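Local atomic coordinates of Poly(Beta-D-mannuronate) lyase (Pseudopedobacter saltans, PDB entry 7O79), a protein that probably cleaves poly(beta-D-mannuronate) stretches of alginate by beta-elimination, as a beta-helical polysaccharide lyase of family 6. Residues A70-V75 against S95-L100; H359-T364 against L396-G401; V233-N238 against G257-G262. All blocks are in the same frame, centred on the assembly; numbering follows the deposited sequence.

Interaction 1: residues A70-V75 against S95-L100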
loop_
_atom_site.group_PDB
_atom_site.type_symbol
_atom_site.label_atom_id
_atom_site.label_comp_id
_atom_site.label_asym_id
_atom_site.label_seq_id
_atom_site.Cartn_x
_atom_site.Cartn_y
_atom_site.Cartn_z
ATOM N N ALA A 70 16.594 1.684 -18.364
ATOM C CA ALA A 70 16.220 1.340 -19.730
ATOM C C ALA A 70 15.250 0.164 -19.670
ATOM O O ALA A 70 15.199 -0.547 -18.655
ATOM C CB ALA A 70 17.455 1.001 -20.586
ATOM N N PRO A 71 14.428 -0.034 -20.700
ATOM C CA PRO A 71 13.352 -1.028 -20.595
ATOM C C PRO A 71 13.852 -2.458 -20.748
ATOM O O PRO A 71 14.941 -2.721 -21.265
ATOM C CB PRO A 71 12.403 -0.656 -21.739
ATOM C CG PRO A 71 13.291 -0.014 -22.760
ATOM C CD PRO A 71 14.331 0.749 -21.948
ATOM N N TYR A 72 13.011 -3.382 -20.266
ATOM C CA TYR A 72 13.206 -4.835 -20.413
ATOM C C TYR A 72 14.475 -5.330 -19.732
ATOM O O TYR A 72 15.202 -6.169 -20.274
ATOM C CB TYR A 72 13.182 -5.268 -21.882
ATOM C CG TYR A 72 12.175 -4.522 -22.713
ATOM C CD1 TYR A 72 10.811 -4.616 -22.424
ATOM C CD2 TYR A 72 12.569 -3.739 -23.783
ATOM C CE1 TYR A 72 9.872 -3.935 -23.179
ATOM C CE2 TYR A 72 11.639 -3.055 -24.552
ATOM C CZ TYR A 72 10.289 -3.164 -24.242
ATOM O OH TYR A 72 9.367 -2.488 -25.000
ATOM N N LEU A 73 14.713 -4.856 -18.509
ATOM C CA LEU A 73 15.859 -5.262 -17.713
ATOM C C LEU A 73 15.399 -6.012 -16.472
ATOM O O LEU A 73 14.430 -5.620 -15.818
ATOM C CB LEU A 73 16.705 -4.053 -17.306
ATOM C CG LEU A 73 17.255 -3.212 -18.458
ATOM C CD1 LEU A 73 18.128 -2.089 -17.928
ATOM C CD2 LEU A 73 18.037 -4.113 -19.412
ATOM N N VAL A 74 16.112 -7.085 -16.147
ATOM C CA VAL A 74 15.781 -7.957 -15.033
ATOM C C VAL A 74 16.965 -7.981 -14.081
ATOM O O VAL A 74 18.118 -8.092 -14.513
ATOM C CB VAL A 74 15.449 -9.384 -15.517
ATOM C CG1 VAL A 74 15.113 -10.300 -14.336
ATOM C CG2 VAL A 74 14.323 -9.357 -16.557
ATOM N N VAL A 75 16.679 -7.894 -12.783
ATOM C CA VAL A 75 17.689 -8.000 -11.742
ATOM C C VAL A 75 17.245 -9.097 -10.791
ATOM O O VAL A 75 16.092 -9.098 -10.350
ATOM C CB VAL A 75 17.895 -6.669 -10.994
ATOM C CG1 VAL A 75 18.712 -6.891 -9.730
ATOM C CG2 VAL A 75 18.570 -5.638 -11.909
ATOM N N SER A 95 12.184 3.219 -15.727
ATOM C CA SER A 95 11.882 2.893 -17.119
ATOM C C SER A 95 10.666 1.970 -17.117
ATOM O O SER A 95 9.906 1.932 -16.148
ATOM C CB SER A 95 13.115 2.283 -17.802
ATOM O OG SER A 95 12.954 2.241 -19.204
ATOM N N ASP A 96 10.476 1.207 -18.197
ATOM C CA ASP A 96 9.281 0.389 -18.368
ATOM C C ASP A 96 9.624 -1.085 -18.507
ATOM O O ASP A 96 10.684 -1.447 -19.015
ATOM C CB ASP A 96 8.439 0.794 -19.591
ATOM C CG ASP A 96 8.175 2.286 -19.672
ATOM O OD1 ASP A 96 8.027 2.945 -18.614
ATOM O OD2 ASP A 96 8.042 2.777 -20.809
ATOM N N TYR A 97 8.706 -1.929 -18.031
ATOM C CA TYR A 97 8.790 -3.376 -18.225
ATOM C C TYR A 97 10.101 -3.948 -17.690
ATOM O O TYR A 97 10.728 -4.799 -18.324
ATOM C CB TYR A 97 8.594 -3.745 -19.702
ATOM C CG TYR A 97 7.134 -3.810 -20.102
ATOM C CD1 TYR A 97 6.343 -4.885 -19.709
ATOM C CD2 TYR A 97 6.553 -2.810 -20.880
ATOM C CE1 TYR A 97 5.007 -4.962 -20.070
ATOM C CE2 TYR A 97 5.219 -2.874 -21.247
ATOM C CZ TYR A 97 4.454 -3.967 -20.844
ATOM O OH TYR A 97 3.121 -4.065 -21.186
ATOM N N CYS A 98 10.532 -3.470 -16.529
ATOM C CA CYS A 98 11.650 -4.097 -15.834
ATOM C C CYS A 98 11.134 -4.972 -14.697
ATOM O O CYS A 98 9.971 -4.882 -14.295
ATOM C CB CYS A 98 12.633 -3.049 -15.308
ATOM S SG CYS A 98 13.392 -2.069 -16.623
ATOM N N LYS A 99 12.016 -5.836 -14.186
ATOM C CA LYS A 99 11.642 -6.774 -13.142
ATOM C C LYS A 99 12.752 -6.913 -12.119
ATOM O O LYS A 99 13.916 -7.092 -12.479
ATOM C CB LYS A 99 11.303 -8.158 -13.723
ATOM C CG LYS A 99 10.846 -9.163 -12.640
ATOM C CD LYS A 99 10.265 -10.453 -13.242
ATOM C CE LYS A 99 11.105 -10.970 -14.404
ATOM N NZ LYS A 99 11.196 -12.460 -14.444
ATOM N N LEU A 100 12.379 -6.864 -10.845
ATOM C CA LEU A 100 13.262 -7.215 -9.741
ATOM C C LEU A 100 12.723 -8.481 -9.094
ATOM O O LEU A 100 11.535 -8.548 -8.766
ATOM C CB LEU A 100 13.326 -6.102 -8.693
ATOM C CG LEU A 100 14.147 -6.456 -7.441
ATOM C CD1 LEU A 100 15.616 -6.510 -7.828
ATOM C CD2 LEU A 100 13.933 -5.466 -6.306
#

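Interaction 2: residues H359-T364 against L396-G401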
loop_
_atom_site.group_PDB
_atom_site.type_symbol
_atom_site.label_atom_id
_atom_site.label_comp_id
_atom_site.label_asym_id
_atom_site.label_seq_id
_atom_site.Cartn_x
_atom_site.Cartn_y
_atom_site.Cartn_z
ATOM N N HIS A 359 -24.055 -8.401 3.599
ATOM C CA HIS A 359 -23.469 -9.738 3.623
ATOM C C HIS A 359 -22.116 -9.770 4.329
ATOM O O HIS A 359 -21.222 -10.534 3.966
ATOM C CB HIS A 359 -23.384 -10.316 2.209
ATOM C CG HIS A 359 -24.720 -10.441 1.548
ATOM N ND1 HIS A 359 -25.338 -9.391 0.899
ATOM C CD2 HIS A 359 -25.573 -11.491 1.463
ATOM C CE1 HIS A 359 -26.504 -9.797 0.425
ATOM N NE2 HIS A 359 -26.671 -11.065 0.756
ATOM N N ASN A 360 -21.992 -8.993 5.397
ATOM C CA ASN A 360 -20.787 -8.966 6.208
ATOM C C ASN A 360 -21.023 -9.720 7.509
ATOM O O ASN A 360 -22.141 -9.739 8.032
ATOM C CB ASN A 360 -20.385 -7.516 6.505
ATOM C CG ASN A 360 -20.038 -6.756 5.233
ATOM O OD1 ASN A 360 -19.023 -7.038 4.586
ATOM N ND2 ASN A 360 -20.903 -5.816 4.843
ATOM N N ILE A 361 -19.961 -10.338 8.027
ATOM C CA ILE A 361 -19.971 -11.004 9.329
ATOM C C ILE A 361 -19.139 -10.161 10.283
ATOM O O ILE A 361 -18.045 -9.719 9.913
ATOM C CB ILE A 361 -19.411 -12.435 9.234
ATOM C CG1 ILE A 361 -20.428 -13.355 8.562
ATOM C CG2 ILE A 361 -18.992 -12.957 10.632
ATOM C CD1 ILE A 361 -19.928 -14.771 8.402
ATOM N N ILE A 362 -19.662 -9.917 11.500
ATOM C CA ILE A 362 -19.040 -9.001 12.456
ATOM C C ILE A 362 -19.145 -9.546 13.878
ATOM O O ILE A 362 -20.192 -10.065 14.290
ATOM C CB ILE A 362 -19.673 -7.592 12.426
ATOM C CG1 ILE A 362 -19.755 -7.005 11.012
ATOM C CG2 ILE A 362 -18.913 -6.637 13.334
ATOM C CD1 ILE A 362 -20.994 -6.146 10.809
ATOM N N SER A 363 -18.069 -9.375 14.643
ATOM C CA SER A 363 -18.130 -9.440 16.099
ATOM C C SER A 363 -17.111 -8.460 16.660
ATOM O O SER A 363 -16.080 -8.200 16.037
ATOM C CB SER A 363 -17.901 -10.875 16.603
ATOM O OG SER A 363 -16.522 -11.170 16.752
ATOM N N THR A 364 -17.445 -7.868 17.820
ATOM C CA THR A 364 -16.633 -6.865 18.486
ATOM C C THR A 364 -16.370 -7.312 19.918
ATOM O O THR A 364 -17.190 -8.005 20.521
ATOM C CB THR A 364 -17.304 -5.454 18.499
ATOM O OG1 THR A 364 -18.402 -5.423 19.432
ATOM C CG2 THR A 364 -17.787 -5.031 17.108
ATOM N N LEU A 396 -24.425 -10.044 9.651
ATOM C CA LEU A 396 -24.638 -11.001 10.725
ATOM C C LEU A 396 -23.665 -10.719 11.862
ATOM O O LEU A 396 -22.446 -10.810 11.680
ATOM C CB LEU A 396 -24.488 -12.421 10.186
ATOM C CG LEU A 396 -24.543 -13.574 11.183
ATOM C CD1 LEU A 396 -25.822 -13.543 12.015
ATOM C CD2 LEU A 396 -24.448 -14.873 10.390
ATOM N N VAL A 397 -24.205 -10.373 13.027
ATOM C CA VAL A 397 -23.408 -10.047 14.206
ATOM C C VAL A 397 -23.463 -11.221 15.173
ATOM O O VAL A 397 -24.539 -11.563 15.688
ATOM C CB VAL A 397 -23.898 -8.758 14.886
ATOM C CG1 VAL A 397 -22.997 -8.418 16.058
ATOM C CG2 VAL A 397 -23.931 -7.598 13.877
ATOM N N TYR A 398 -22.301 -11.819 15.429
ATOM C CA TYR A 398 -22.155 -12.935 16.351
ATOM C C TYR A 398 -21.835 -12.474 17.759
ATOM O O TYR A 398 -21.227 -11.425 17.969
ATOM C CB TYR A 398 -21.048 -13.883 15.901
ATOM C CG TYR A 398 -21.410 -14.750 14.725
ATOM C CD1 TYR A 398 -21.397 -14.250 13.436
ATOM C CD2 TYR A 398 -21.791 -16.070 14.911
ATOM C CE1 TYR A 398 -21.724 -15.054 12.358
ATOM C CE2 TYR A 398 -22.129 -16.881 13.841
ATOM C CZ TYR A 398 -22.097 -16.371 12.569
ATOM O OH TYR A 398 -22.421 -17.181 11.503
ATOM N N ASP A 399 -22.244 -13.289 18.732
ATOM C CA ASP A 399 -21.721 -13.168 20.084
ATOM C C ASP A 399 -20.212 -13.367 20.003
ATOM O O ASP A 399 -19.740 -14.364 19.453
ATOM C CB ASP A 399 -22.378 -14.218 20.999
ATOM C CG ASP A 399 -21.880 -14.165 22.429
ATOM O OD1 ASP A 399 -20.859 -13.505 22.730
ATOM O OD2 ASP A 399 -22.528 -14.793 23.283
ATOM N N ASN A 400 -19.446 -12.394 20.503
ATOM C CA ASN A 400 -17.998 -12.538 20.449
ATOM C C ASN A 400 -17.485 -13.704 21.281
ATOM O O ASN A 400 -16.370 -14.175 21.036
ATOM C CB ASN A 400 -17.329 -11.242 20.875
ATOM C CG ASN A 400 -15.944 -11.108 20.310
ATOM O OD1 ASN A 400 -15.771 -11.012 19.104
ATOM N ND2 ASN A 400 -14.946 -11.035 21.187
ATOM N N GLY A 401 -18.259 -14.180 22.242
ATOM C CA GLY A 401 -17.879 -15.355 22.996
ATOM C C GLY A 401 -18.362 -16.652 22.393
ATOM O O GLY A 401 -18.159 -17.711 23.000
HETATM O O HOH W 1 -20.144 -9.086 19.017
#

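Interaction 3: residues V233-N238 against G257-G262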
loop_
_atom_site.group_PDB
_atom_site.type_symbol
_atom_site.label_atom_id
_atom_site.label_comp_id
_atom_site.label_asym_id
_atom_site.label_seq_id
_atom_site.Cartn_x
_atom_site.Cartn_y
_atom_site.Cartn_z
ATOM N N VAL A 233 -5.342 1.479 3.789
ATOM C CA VAL A 233 -6.056 2.752 3.727
ATOM C C VAL A 233 -6.113 3.260 2.286
ATOM O O VAL A 233 -5.073 3.432 1.635
ATOM C CB VAL A 233 -5.419 3.802 4.654
ATOM C CG1 VAL A 233 -6.112 5.142 4.508
ATOM C CG2 VAL A 233 -5.493 3.340 6.099
ATOM N N GLY A 234 -7.331 3.486 1.790
ATOM C CA GLY A 234 -7.548 4.388 0.670
ATOM C C GLY A 234 -7.634 5.826 1.169
ATOM O O GLY A 234 -8.694 6.280 1.597
ATOM N N ARG A 235 -6.512 6.541 1.177
ATOM C CA ARG A 235 -6.494 7.905 1.718
ATOM C C ARG A 235 -7.061 8.924 0.734
ATOM O O ARG A 235 -7.814 9.824 1.128
ATOM C CB ARG A 235 -5.064 8.295 2.096
ATOM C CG ARG A 235 -4.898 9.758 2.510
ATOM C CD ARG A 235 -5.732 10.137 3.738
ATOM N NE ARG A 235 -5.545 11.542 4.079
ATOM C CZ ARG A 235 -6.200 12.558 3.517
ATOM N NH1 ARG A 235 -7.160 12.332 2.610
ATOM N NH2 ARG A 235 -5.920 13.809 3.895
ATOM N N SER A 236 -6.668 8.820 -0.532
ATOM C CA SER A 236 -7.124 9.707 -1.594
ATOM C C SER A 236 -7.473 8.856 -2.802
ATOM O O SER A 236 -7.134 7.667 -2.870
ATOM C CB SER A 236 -6.057 10.754 -1.959
ATOM O OG SER A 236 -6.003 11.739 -0.953
ATOM N N GLY A 237 -8.167 9.468 -3.762
ATOM C CA GLY A 237 -8.500 8.771 -4.989
ATOM C C GLY A 237 -9.780 7.969 -4.905
ATOM O O GLY A 237 -10.496 7.945 -3.895
ATOM N N ASN A 238 -10.067 7.294 -6.019
ATOM C CA ASN A 238 -11.366 6.704 -6.287
ATOM C C ASN A 238 -11.200 5.385 -7.037
ATOM O O ASN A 238 -10.166 5.120 -7.644
ATOM C CB ASN A 238 -12.278 7.670 -7.077
ATOM C CG ASN A 238 -12.426 9.036 -6.400
ATOM O OD1 ASN A 238 -13.084 9.145 -5.364
ATOM N ND2 ASN A 238 -11.809 10.069 -6.968
ATOM N N GLY A 257 -8.335 -2.567 10.548
ATOM C CA GLY A 257 -8.633 -3.228 9.301
ATOM C C GLY A 257 -8.461 -2.381 8.056
ATOM O O GLY A 257 -7.337 -2.110 7.603
ATOM N N ILE A 258 -9.589 -1.984 7.481
ATOM C CA ILE A 258 -9.636 -1.285 6.205
ATOM C C ILE A 258 -10.296 0.075 6.406
ATOM O O ILE A 258 -11.283 0.196 7.142
ATOM C CB ILE A 258 -10.372 -2.147 5.151
ATOM C CG1 ILE A 258 -9.597 -3.452 4.925
ATOM C CG2 ILE A 258 -10.563 -1.404 3.849
ATOM C CD1 ILE A 258 -10.421 -4.597 4.324
ATOM N N ARG A 259 -9.732 1.101 5.767
ATOM C CA ARG A 259 -10.252 2.459 5.866
ATOM C C ARG A 259 -10.248 3.133 4.498
ATOM O O ARG A 259 -9.236 3.097 3.788
ATOM C CB ARG A 259 -9.438 3.278 6.858
ATOM C CG ARG A 259 -9.617 4.760 6.693
ATOM C CD ARG A 259 -9.277 5.508 7.963
ATOM N NE ARG A 259 -7.848 5.731 8.174
ATOM C CZ ARG A 259 -7.147 6.761 7.696
ATOM N NH1 ARG A 259 -7.717 7.660 6.895
ATOM N NH2 ARG A 259 -5.858 6.886 8.007
ATOM N N LEU A 260 -11.380 3.746 4.125
ATOM C CA LEU A 260 -11.522 4.339 2.800
ATOM C C LEU A 260 -12.032 5.769 2.879
ATOM O O LEU A 260 -12.926 6.079 3.677
ATOM C CB LEU A 260 -12.513 3.569 1.900
ATOM C CG LEU A 260 -12.102 2.310 1.135
ATOM C CD1 LEU A 260 -10.970 2.625 0.142
ATOM C CD2 LEU A 260 -11.755 1.184 2.061
ATOM N N ALA A 261 -11.498 6.618 1.999
ATOM C CA ALA A 261 -12.196 7.802 1.499
ATOM C C ALA A 261 -12.419 7.633 -0.001
ATOM O O ALA A 261 -11.643 6.949 -0.678
ATOM C CB ALA A 261 -11.396 9.084 1.763
ATOM N N GLY A 262 -13.480 8.248 -0.530
ATOM C CA GLY A 262 -13.663 8.311 -1.969
ATOM C C GLY A 262 -14.751 7.374 -2.478
ATOM O O GLY A 262 -15.391 6.631 -1.728
HETATM O O HOH W 2 -9.364 7.430 4.423
HETATM O O HOH W 3 -8.849 5.829 -1.865
#

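Interaction 1: residues A70-V75 against S95-L100
Y72 and Y97 hold matching places just before two neighbouring parallel strands, both in a left-handed backbone conformation, and the ring of the first rests on the root of the second. CD1 of Y72 meets CB of Y97 at 3.6 Å; the side chains pass at a slant instead of stacking ring on ring. P71 CB lies over one face of the Y72 ring, toward its rim. Earlier in the segments S95 carries its hydroxyl opposite the backbone N (chi1 -167°), which brings OG within 3.1 Å of P71 N, an atom without a hydrogen to offer. C98 turns its sulfur back toward the first segment, where SG accepts a weak hydrogen bond from L73 N at 3.6 Å. Once the strands begin, side chains alternate between two faces. V74 and K99 run side by side, with K99 CE 4.1 Å from V74 CG1, while the ammonium group forms a salt bridge with E101. On the other face V75 CG1 touches L100 CD1 at 3.7 Å among F68, L66, I91 and F93. The backbones are stitched by K99 N to L73 O and by V75 N to K99 O, the latter bond 2.9 Å long; Y72 N adds a longer bond to D96 O. Residues in register along parallel strands, one face apolar, mark neighbouring coils of a right-handed parallel beta-helix, the Chondroitinase B family fold.

Interaction 2: residues H359-T364 against L396-G401
N360 O receives the amide of L396 at 2.8 Å, the first of three backbone bonds that pair the segments in parallel. I362 N then gives to L396 O at 2.9 Å, and I362 O takes Y398 N at 3.0 Å, so I362 is gripped through both its N and its O. CA-H...O contacts from I361 and V397 accompany these bonds. Beyond Y398 the chains part and a water bridges them, accepting from T364 N and donating to Y398 O at 2.8 Å. This is coil-to-coil pairing of a parallel beta-helix, here between strand 356-364 and strand 391-397, at the C-terminal end of the run of parallel strands.

Polar side chains take over where the backbone pairing stops. S363 places OG between its backbone N and carbonyl carbon (chi1 86°), and from there it donates to N400 OD1; the distance of 2.5 Å is very short and its exact value doubtful. The same OG is also bonded to N327 N, and N400 ND2 to N327 OD1, so serine and two asparagines form a small polar cluster. N400 also brings its CB to 3.3 Å from T364 O. With an alanine here, the S363 hydroxyl would probably lose its acceptor and N327 OD1 this donor.

Apolar contact is sparser: I361 CG2 approaches Y398 CE1 at 3.9 Å, the two side chains crossing at an angle, with T324 and L326 also against I361.

Interaction 3: residues V233-N238 against G257-G262
Strands 233-236 and 257-260 run parallel with their axes 17° apart, V233 pairing with R259 and G234 with L260, and G234 is held through both its N and its O: the N gives to R259 O at 2.8 Å and the O receives A261 N at 2.9 Å. The side chains of V233 and R259 cross obliquely. V233 CG1 sits over the centre of one face of the R259 guanidinium, 3.7 Å from CZ, while CG2 lies nearer NE. R259 reaches this place because its chain, extended through chi1 and chi2, bends at chi3 (81°). NE bonds to the hydroxyl of Y256, NH2 makes a long, weak ion pair with E209, and NH1 gives a weak bond to a water that also donates to G234 O. On the opposite face L260 CD1 packs 3.9 Å from G234 CA, where a side chain on G234 would collide with it. Farther on, N238 OD1 lies 3.5 Å from G262 CA and accepts from Q263 N, while ND2 bonds to E185 O. G262 too sits where a CB would strike the other segment, at G237 O. L260 touches V267 of strand 266-273, in a different row. Strand 209-214 adjoins V233 and R235 on one side of the pair, and strand 280-283 meets R259 and A261 on the other, so the contact lies within a continuous row of parallel strands.

Followed from the N terminus, interaction 1 closes first, over the 19 residues between V75 and S95; interaction 3 comes next, spanning the 18 residues from N238 to G257, and interaction 2 last, over a longer insert of 31. The three follow in series, neither nesting nor crossing. Interactions 1 and 2 join strands of the same run of parallel pairs, on opposite sides of the chain's centre, their centres 46 Å apart. Interaction 3 belongs to the other long row, which includes strands 230-236 and 255-260. Together they sample the early, middle and late coils of the beta-helix, each tying one coil to the next.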